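Local atomic coordinates of fiber protein (Human adenovirus 14, PDB entry 3F0Y), a protein that forms the trimeric knob at the tip of the viral fiber and probably engages the cellular receptor CD46. Residues M30-L43 with F55-L68. Residues are numbered along the deposited sequence; the frame is centred on the assembly and turned at random.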
ATOM      1  N   MET A  30      -9.071  -2.784 -23.734  1.00 24.71           N
ATOM      2  CA  MET A  30      -9.098  -1.532 -22.985  1.00 24.99           C
ATOM      3  C   MET A  30      -9.743  -0.392 -23.772  1.00 25.31           C
ATOM      4  O   MET A  30     -10.623   0.299 -23.261  1.00 25.28           O
ATOM      5  CB  MET A  30      -7.675  -1.137 -22.580  1.00 24.78           C
ATOM      6  CG  MET A  30      -7.610  -0.060 -21.512  1.00 24.56           C
ATOM      7  SD  MET A  30      -8.078  -0.673 -19.887  1.00 23.18           S
ATOM      8  CE  MET A  30      -6.599  -1.576 -19.437  1.00 22.62           C
ATOM      9  N   MET A  31      -9.300  -0.193 -25.011  1.00 25.76           N
ATOM     10  CA  MET A  31      -9.733   0.959 -25.805  1.00 26.14           C
ATOM     11  C   MET A  31     -11.061   0.702 -26.512  1.00 26.36           C
ATOM     12  O   MET A  31     -11.329  -0.412 -26.969  1.00 26.46           O
ATOM     13  CB  MET A  31      -8.671   1.319 -26.841  1.00 26.19           C
ATOM     14  CG  MET A  31      -7.311   1.621 -26.250  1.00 26.37           C
ATOM     15  SD  MET A  31      -6.130   2.169 -27.491  1.00 27.01           S
ATOM     16  CE  MET A  31      -5.979   0.708 -28.508  1.00 27.63           C
ATOM     17  N   ASP A  32     -11.880   1.746 -26.607  1.00 26.73           N
ATOM     18  CA  ASP A  32     -13.170   1.664 -27.293  1.00 26.77           C
ATOM     19  C   ASP A  32     -12.961   1.459 -28.796  1.00 26.78           C
ATOM     20  O   ASP A  32     -13.706   0.712 -29.438  1.00 27.05           O
ATOM     21  CB  ASP A  32     -13.998   2.932 -27.036  1.00 27.05           C
ATOM     22  CG  ASP A  32     -15.501   2.693 -27.157  1.00 27.44           C
ATOM     23  OD1 ASP A  32     -15.926   1.910 -28.034  1.00 29.09           O
ATOM     24  OD2 ASP A  32     -16.261   3.299 -26.370  1.00 29.46           O
ATOM     25  N   SER A  33     -11.936   2.109 -29.343  1.00 26.66           N
ATOM     26  CA  SER A  33     -11.609   1.998 -30.767  1.00 26.52           C
ATOM     27  C   SER A  33     -11.165   0.592 -31.187  1.00 26.41           C
ATOM     28  O   SER A  33     -11.252   0.245 -32.365  1.00 26.40           O
ATOM     29  CB  SER A  33     -10.518   3.005 -31.140  1.00 26.54           C
ATOM     30  OG  SER A  33      -9.301   2.712 -30.476  1.00 26.78           O
ATOM     31  N   SER A  34     -10.687  -0.206 -30.232  1.00 26.20           N
ATOM     32  CA  SER A  34     -10.247  -1.572 -30.518  1.00 26.06           C
ATOM     33  C   SER A  34     -11.423  -2.486 -30.850  1.00 25.97           C
ATOM     34  O   SER A  34     -12.530  -2.296 -30.343  1.00 26.01           O
ATOM     35  CB  SER A  34      -9.470  -2.144 -29.331  1.00 26.04           C
ATOM     36  OG  SER A  34      -8.292  -1.400 -29.094  1.00 25.73           O
ATOM     37  N   GLU A  35     -11.174  -3.469 -31.710  1.00 25.76           N
ATOM     38  CA  GLU A  35     -12.183  -4.464 -32.081  1.00 25.71           C
ATOM     39  C   GLU A  35     -11.814  -5.875 -31.608  1.00 25.37           C
ATOM     40  O   GLU A  35     -12.547  -6.833 -31.858  1.00 25.50           O
ATOM     41  CB  GLU A  35     -12.400  -4.437 -33.593  1.00 25.80           C
ATOM     42  CG  GLU A  35     -13.078  -3.159 -34.059  1.00 26.44           C
ATOM     43  CD  GLU A  35     -13.004  -2.955 -35.555  1.00 26.50           C
ATOM     44  OE1 GLU A  35     -13.039  -3.951 -36.307  1.00 27.65           O
ATOM     45  OE2 GLU A  35     -12.915  -1.786 -35.976  1.00 28.27           O
ATOM     46  N   SER A  36     -10.676  -5.988 -30.928  1.00 24.90           N
ATOM     47  CA  SER A  36     -10.261  -7.219 -30.264  1.00 24.49           C
ATOM     48  C   SER A  36      -9.404  -6.825 -29.062  1.00 24.12           C
ATOM     49  O   SER A  36      -9.208  -5.635 -28.808  1.00 24.09           O
ATOM     50  CB  SER A  36      -9.480  -8.113 -31.229  1.00 24.53           C
ATOM     51  OG  SER A  36      -8.302  -7.473 -31.683  1.00 24.48           O
ATOM     52  N   ASN A  37      -8.901  -7.813 -28.323  1.00 23.74           N
ATOM     53  CA  ASN A  37      -8.066  -7.540 -27.153  1.00 23.36           C
ATOM     54  C   ASN A  37      -6.813  -6.772 -27.551  1.00 23.04           C
ATOM     55  O   ASN A  37      -6.121  -7.151 -28.498  1.00 22.91           O
ATOM     56  CB  ASN A  37      -7.677  -8.836 -26.434  1.00 23.37           C
ATOM     57  CG  ASN A  37      -8.864  -9.528 -25.787  1.00 23.34           C
ATOM     58  OD1 ASN A  37      -9.981  -9.011 -25.790  1.00 23.58           O
ATOM     59  ND2 ASN A  37      -8.624 -10.710 -25.230  1.00 23.82           N
ATOM     60  N   ASP A  38      -6.534  -5.692 -26.824  1.00 22.54           N
ATOM     61  CA  ASP A  38      -5.425  -4.792 -27.158  1.00 22.28           C
ATOM     62  C   ASP A  38      -4.323  -4.740 -26.093  1.00 21.95           C
ATOM     63  O   ASP A  38      -3.311  -4.068 -26.286  1.00 21.85           O
ATOM     64  CB  ASP A  38      -5.951  -3.378 -27.453  1.00 22.15           C
ATOM     65  CG  ASP A  38      -6.835  -2.824 -26.341  1.00 22.12           C
ATOM     66  OD1 ASP A  38      -6.824  -3.372 -25.217  1.00 21.46           O
ATOM     67  OD2 ASP A  38      -7.550  -1.835 -26.597  1.00 21.96           O
ATOM     68  N   CYS A  39      -4.513  -5.445 -24.977  1.00 21.84           N
ATOM     69  CA  CYS A  39      -3.523  -5.444 -23.901  1.00 21.62           C
ATOM     70  C   CYS A  39      -3.699  -6.623 -22.950  1.00 21.31           C
ATOM     71  O   CYS A  39      -4.701  -7.340 -22.998  1.00 21.39           O
ATOM     72  CB  CYS A  39      -3.602  -4.138 -23.104  1.00 21.73           C
ATOM     73  SG  CYS A  39      -5.115  -3.954 -22.141  1.00 22.65           S
ATOM     74  N   LYS A  40      -2.705  -6.811 -22.089  1.00 21.02           N
ATOM     75  CA  LYS A  40      -2.785  -7.778 -21.002  1.00 20.72           C
ATOM     76  C   LYS A  40      -3.084  -7.026 -19.709  1.00 20.51           C
ATOM     77  O   LYS A  40      -2.276  -6.209 -19.266  1.00 20.52           O
ATOM     78  CB  LYS A  40      -1.468  -8.537 -20.854  1.00 20.71           C
ATOM     79  CG  LYS A  40      -0.975  -9.215 -22.118  1.00 20.72           C
ATOM     80  CD  LYS A  40       0.413  -9.796 -21.908  1.00 20.69           C
ATOM     81  CE  LYS A  40       1.015 -10.296 -23.211  1.00 20.82           C
ATOM     82  NZ  LYS A  40       2.292 -11.023 -22.976  1.00 20.98           N
ATOM     83  N   LEU A  41      -4.250  -7.285 -19.123  1.00 20.17           N
ATOM     84  CA  LEU A  41      -4.571  -6.773 -17.796  1.00 19.95           C
ATOM     85  C   LEU A  41      -4.069  -7.793 -16.786  1.00 19.78           C
ATOM     86  O   LEU A  41      -4.514  -8.942 -16.784  1.00 19.70           O
ATOM     87  CB  LEU A  41      -6.078  -6.563 -17.634  1.00 19.97           C
ATOM     88  CG  LEU A  41      -6.560  -6.003 -16.290  1.00 20.05           C
ATOM     89  CD1 LEU A  41      -6.073  -4.573 -16.090  1.00 19.90           C
ATOM     90  CD2 LEU A  41      -8.078  -6.071 -16.196  1.00 19.84           C
ATOM     91  N   ILE A  42      -3.124  -7.375 -15.949  1.00 19.63           N
ATOM     92  CA  ILE A  42      -2.628  -8.208 -14.865  1.00 19.47           C
ATOM     93  C   ILE A  42      -3.343  -7.762 -13.593  1.00 19.37           C
ATOM     94  O   ILE A  42      -3.125  -6.652 -13.109  1.00 19.19           O
ATOM     95  CB  ILE A  42      -1.097  -8.084 -14.689  1.00 19.50           C
ATOM     96  CG1 ILE A  42      -0.375  -8.240 -16.034  1.00 19.67           C
ATOM     97  CG2 ILE A  42      -0.591  -9.125 -13.698  1.00 19.50           C
ATOM     98  CD1 ILE A  42      -0.648  -9.554 -16.738  1.00 19.98           C
ATOM     99  N   LEU A  43      -4.224  -8.618 -13.082  1.00 19.12           N
ATOM    100  CA  LEU A  43      -5.005  -8.310 -11.891  1.00 19.04           C
ATOM    101  C   LEU A  43      -4.883  -9.451 -10.898  1.00 18.95           C
ATOM    102  O   LEU A  43      -5.109 -10.606 -11.250  1.00 19.10           O
ATOM    103  CB  LEU A  43      -6.476  -8.098 -12.253  1.00 19.01           C
ATOM    104  CG  LEU A  43      -7.409  -7.758 -11.087  1.00 19.06           C
ATOM    105  CD1 LEU A  43      -6.995  -6.444 -10.428  1.00 19.33           C
ATOM    106  CD2 LEU A  43      -8.853  -7.701 -11.554  1.00 19.17           C
ATOM    107  N   PHE A  55      -4.138  -5.764  -6.820  1.00 15.85           N
ATOM    108  CA  PHE A  55      -2.815  -5.518  -7.380  1.00 15.97           C
ATOM    109  C   PHE A  55      -2.968  -5.540  -8.900  1.00 16.09           C
ATOM    110  O   PHE A  55      -3.243  -6.592  -9.478  1.00 16.00           O
ATOM    111  CB  PHE A  55      -1.886  -6.631  -6.884  1.00 15.86           C
ATOM    112  CG  PHE A  55      -0.491  -6.597  -7.448  1.00 15.82           C
ATOM    113  CD1 PHE A  55       0.515  -5.887  -6.804  1.00 15.86           C
ATOM    114  CD2 PHE A  55      -0.166  -7.337  -8.580  1.00 15.91           C
ATOM    115  CE1 PHE A  55       1.812  -5.883  -7.299  1.00 15.96           C
ATOM    116  CE2 PHE A  55       1.129  -7.334  -9.082  1.00 15.96           C
ATOM    117  CZ  PHE A  55       2.119  -6.610  -8.439  1.00 15.76           C
ATOM    118  N   VAL A  56      -2.822  -4.380  -9.541  1.00 16.19           N
ATOM    119  CA  VAL A  56      -3.204  -4.250 -10.949  1.00 16.38           C
ATOM    120  C   VAL A  56      -2.226  -3.435 -11.800  1.00 16.60           C
ATOM    121  O   VAL A  56      -1.703  -2.408 -11.368  1.00 16.53           O
ATOM    122  CB  VAL A  56      -4.632  -3.653 -11.081  1.00 16.32           C
ATOM    123  CG1 VAL A  56      -4.666  -2.202 -10.606  1.00 16.07           C
ATOM    124  CG2 VAL A  56      -5.142  -3.772 -12.515  1.00 16.27           C
ATOM    125  N   TYR A  57      -1.974  -3.923 -13.011  1.00 16.85           N
ATOM    126  CA  TYR A  57      -1.260  -3.153 -14.025  1.00 17.06           C
ATOM    127  C   TYR A  57      -1.597  -3.669 -15.413  1.00 17.20           C
ATOM    128  O   TYR A  57      -2.246  -4.706 -15.565  1.00 17.13           O
ATOM    129  CB  TYR A  57       0.256  -3.161 -13.789  1.00 17.14           C
ATOM    130  CG  TYR A  57       0.920  -4.520 -13.799  1.00 17.32           C
ATOM    131  CD1 TYR A  57       0.782  -5.390 -12.723  1.00 17.43           C
ATOM    132  CD2 TYR A  57       1.715  -4.923 -14.870  1.00 17.20           C
ATOM    133  CE1 TYR A  57       1.400  -6.632 -12.721  1.00 17.38           C
ATOM    134  CE2 TYR A  57       2.339  -6.164 -14.875  1.00 17.29           C
ATOM    135  CZ  TYR A  57       2.177  -7.013 -13.797  1.00 17.20           C
ATOM    136  OH  TYR A  57       2.788  -8.244 -13.785  1.00 17.90           O
ATOM    137  N   VAL A  58      -1.167  -2.922 -16.425  1.00 17.48           N
ATOM    138  CA  VAL A  58      -1.447  -3.271 -17.808  1.00 17.85           C
ATOM    139  C   VAL A  58      -0.149  -3.431 -18.587  1.00 18.04           C
ATOM    140  O   VAL A  58       0.822  -2.714 -18.352  1.00 17.81           O
ATOM    141  CB  VAL A  58      -2.346  -2.214 -18.490  1.00 17.90           C
ATOM    142  CG1 VAL A  58      -3.651  -2.066 -17.730  1.00 18.14           C
ATOM    143  CG2 VAL A  58      -1.636  -0.876 -18.590  1.00 18.41           C
ATOM    144  N   ILE A  59      -0.137  -4.402 -19.496  1.00 18.48           N
ATOM    145  CA  ILE A  59       0.959  -4.575 -20.437  1.00 18.81           C
ATOM    146  C   ILE A  59       0.359  -4.465 -21.833  1.00 19.06           C
ATOM    147  O   ILE A  59      -0.449  -5.302 -22.235  1.00 19.20           O
ATOM    148  CB  ILE A  59       1.656  -5.937 -20.268  1.00 18.89           C
ATOM    149  CG1 ILE A  59       2.152  -6.111 -18.830  1.00 19.09           C
ATOM    150  CG2 ILE A  59       2.818  -6.067 -21.248  1.00 18.72           C
ATOM    151  CD1 ILE A  59       2.636  -7.500 -18.521  1.00 19.17           C
ATOM    152  N   GLY A  60       0.736  -3.413 -22.551  1.00 19.41           N
ATOM    153  CA  GLY A  60       0.154  -3.121 -23.851  1.00 19.62           C
ATOM    154  C   GLY A  60       0.586  -4.104 -24.923  1.00 19.76           C
ATOM    155  O   GLY A  60       1.712  -4.604 -24.901  1.00 19.83           O
ATOM    156  N   VAL A  61      -0.319  -4.377 -25.859  1.00 20.11           N
ATOM    157  CA  VAL A  61      -0.058  -5.320 -26.947  1.00 20.38           C
ATOM    158  C   VAL A  61      -0.291  -4.678 -28.314  1.00 20.67           C
ATOM    159  O   VAL A  61       0.594  -4.712 -29.168  1.00 20.85           O
ATOM    160  CB  VAL A  61      -0.932  -6.583 -26.811  1.00 20.36           C
ATOM    161  CG1 VAL A  61      -0.721  -7.514 -27.997  1.00 20.29           C
ATOM    162  CG2 VAL A  61      -0.619  -7.299 -25.497  1.00 20.24           C
ATOM    163  N   SER A  62      -1.470  -4.090 -28.515  1.00 20.99           N
ATOM    164  CA  SER A  62      -1.804  -3.465 -29.799  1.00 21.13           C
ATOM    165  C   SER A  62      -0.977  -2.202 -30.023  1.00 21.34           C
ATOM    166  O   SER A  62      -0.590  -1.520 -29.071  1.00 21.17           O
ATOM    167  CB  SER A  62      -3.302  -3.143 -29.892  1.00 21.17           C
ATOM    168  OG  SER A  62      -3.619  -1.910 -29.268  1.00 21.34           O
ATOM    169  N   ASN A  63      -0.704  -1.897 -31.290  1.00 21.64           N
ATOM    170  CA  ASN A  63       0.068  -0.710 -31.641  1.00 21.67           C
ATOM    171  C   ASN A  63      -0.603   0.568 -31.146  1.00 21.66           C
ATOM    172  O   ASN A  63       0.049   1.422 -30.545  1.00 21.50           O
ATOM    173  CB  ASN A  63       0.276  -0.629 -33.154  1.00 21.90           C
ATOM    174  CG  ASN A  63       1.095   0.582 -33.561  1.00 22.35           C
ATOM    175  OD1 ASN A  63       0.632   1.431 -34.326  1.00 24.80           O
ATOM    176  ND2 ASN A  63       2.312   0.679 -33.035  1.00 24.18           N
ATOM    177  N   ASN A  64      -1.905   0.688 -31.395  1.00 21.68           N
ATOM    178  CA  ASN A  64      -2.657   1.879 -31.000  1.00 21.83           C
ATOM    179  C   ASN A  64      -2.651   2.115 -29.494  1.00 21.87           C
ATOM    180  O   ASN A  64      -2.568   3.259 -29.048  1.00 21.84           O
ATOM    181  CB  ASN A  64      -4.099   1.808 -31.516  1.00 21.86           C
ATOM    182  CG  ASN A  64      -4.203   2.085 -33.008  1.00 22.17           C
ATOM    183  OD1 ASN A  64      -3.218   2.427 -33.663  1.00 23.42           O
ATOM    184  ND2 ASN A  64      -5.408   1.943 -33.549  1.00 22.54           N
ATOM    185  N   PHE A  65      -2.737   1.038 -28.717  1.00 21.93           N
ATOM    186  CA  PHE A  65      -2.662   1.152 -27.261  1.00 21.92           C
ATOM    187  C   PHE A  65      -1.259   1.548 -26.809  1.00 21.89           C
ATOM    188  O   PHE A  65      -1.100   2.436 -25.972  1.00 21.89           O
ATOM    189  CB  PHE A  65      -3.080  -0.150 -26.578  1.00 22.05           C
ATOM    190  CG  PHE A  65      -3.121  -0.051 -25.082  1.00 22.09           C
ATOM    191  CD1 PHE A  65      -4.161   0.615 -24.450  1.00 22.37           C
ATOM    192  CD2 PHE A  65      -2.110  -0.598 -24.308  1.00 22.41           C
ATOM    193  CE1 PHE A  65      -4.201   0.722 -23.066  1.00 22.18           C
ATOM    194  CE2 PHE A  65      -2.140  -0.497 -22.921  1.00 22.37           C
ATOM    195  CZ  PHE A  65      -3.191   0.163 -22.301  1.00 22.35           C
ATOM    196  N   ASN A  66      -0.249   0.883 -27.363  1.00 21.91           N
ATOM    197  CA  ASN A  66       1.142   1.191 -27.043  1.00 21.87           C
ATOM    198  C   ASN A  66       1.537   2.613 -27.425  1.00 21.86           C
ATOM    199  O   ASN A  66       2.335   3.245 -26.736  1.00 21.64           O
ATOM    200  CB  ASN A  66       2.087   0.187 -27.715  1.00 21.94           C
ATOM    201  CG  ASN A  66       2.058  -1.175 -27.049  1.00 21.89           C
ATOM    202  OD1 ASN A  66       1.750  -1.291 -25.865  1.00 21.68           O
ATOM    203  ND2 ASN A  66       2.390  -2.212 -27.805  1.00 21.96           N
ATOM    204  N   MET A  67       0.957   3.118 -28.513  1.00 21.82           N
ATOM    205  CA  MET A  67       1.244   4.475 -28.974  1.00 21.82           C
ATOM    206  C   MET A  67       0.552   5.562 -28.148  1.00 21.67           C
ATOM    207  O   MET A  67       0.816   6.746 -28.356  1.00 21.71           O
ATOM    208  CB  MET A  67       0.876   4.625 -30.454  1.00 22.10           C
ATOM    209  CG  MET A  67       1.846   3.925 -31.399  1.00 22.99           C
ATOM    210  SD  MET A  67       3.518   4.597 -31.341  1.00 25.16           S
ATOM    211  CE  MET A  67       3.251   6.222 -32.050  1.00 25.26           C
ATOM    212  N   LEU A  68      -0.319   5.176 -27.212  1.00 21.42           N
ATOM    213  CA  LEU A  68      -0.930   6.144 -26.294  1.00 21.27           C
ATOM    214  C   LEU A  68       0.131   6.880 -25.473  1.00 21.07           C
ATOM    215  O   LEU A  68      -0.084   8.015 -25.051  1.00 21.02           O
ATOM    216  CB  LEU A  68      -1.938   5.468 -25.357  1.00 21.21           C
ATOM    217  CG  LEU A  68      -3.188   4.852 -25.991  1.00 21.32           C
ATOM    218  CD1 LEU A  68      -4.073   4.249 -24.912  1.00 21.58           C
ATOM    219  CD2 LEU A  68      -3.969   5.870 -26.816  1.00 21.39           C
TER
HETATM  220  O   HOH W   1      -7.515   0.820 -31.888  1.00 25.61           O
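Ile-42 lies over one face of the Tyr-57 ring, with its CB 3.6 Å from the ring centroid. Both residues, like Cys-39, belong to the antiparallel beta hairpin of strands 39-48 and 51-60 in the fiber knob. Ile-42 CG2 reaches the ring's rim at CE1. Tyr-57 CG sits between its own backbone N and carbonyl carbon (chi1 60°), which folds the ring back across the neighbouring strand. The Phe-65 ring, on the helix 63-66 that follows, carries Cys-39 CB over one face. Cys-39 SG stands farther off on the same side, 4.7 Å from the ring centroid, a sulfur-aromatic contact. Met-31, in the loop before the hairpin, meets the edge: CG lies in the ring plane, and SD makes a Met-aromatic contact. Phe-76 of strand 73-82 packs edge-to-face with this ring.

Lys-40 with Ile-59 and Ile-42 with Tyr-57 are hydrogen-bonded pairs. On the opposite sheet face, Val-56 and Val-58 meet Trp-177. The Tyr-57 side chain packs on Ile-204 of a second subunit.

Three bonds fix the Asp-38 carboxylate's rotation and join residues 30-34 to it. OD1 takes Met-30 N on its syn side. OD2 takes Met-31 N on its syn lone pair and Ser-34 OG on the anti side, 22° out of plane. Asp-38 O accepts Val-61 N and Ser-62 N from the same side of the carbonyl plane, Ser-62 N 38° above it. Ser-62 is the N-cap, and its OG accepts from Phe-65 N at 3.1 Å.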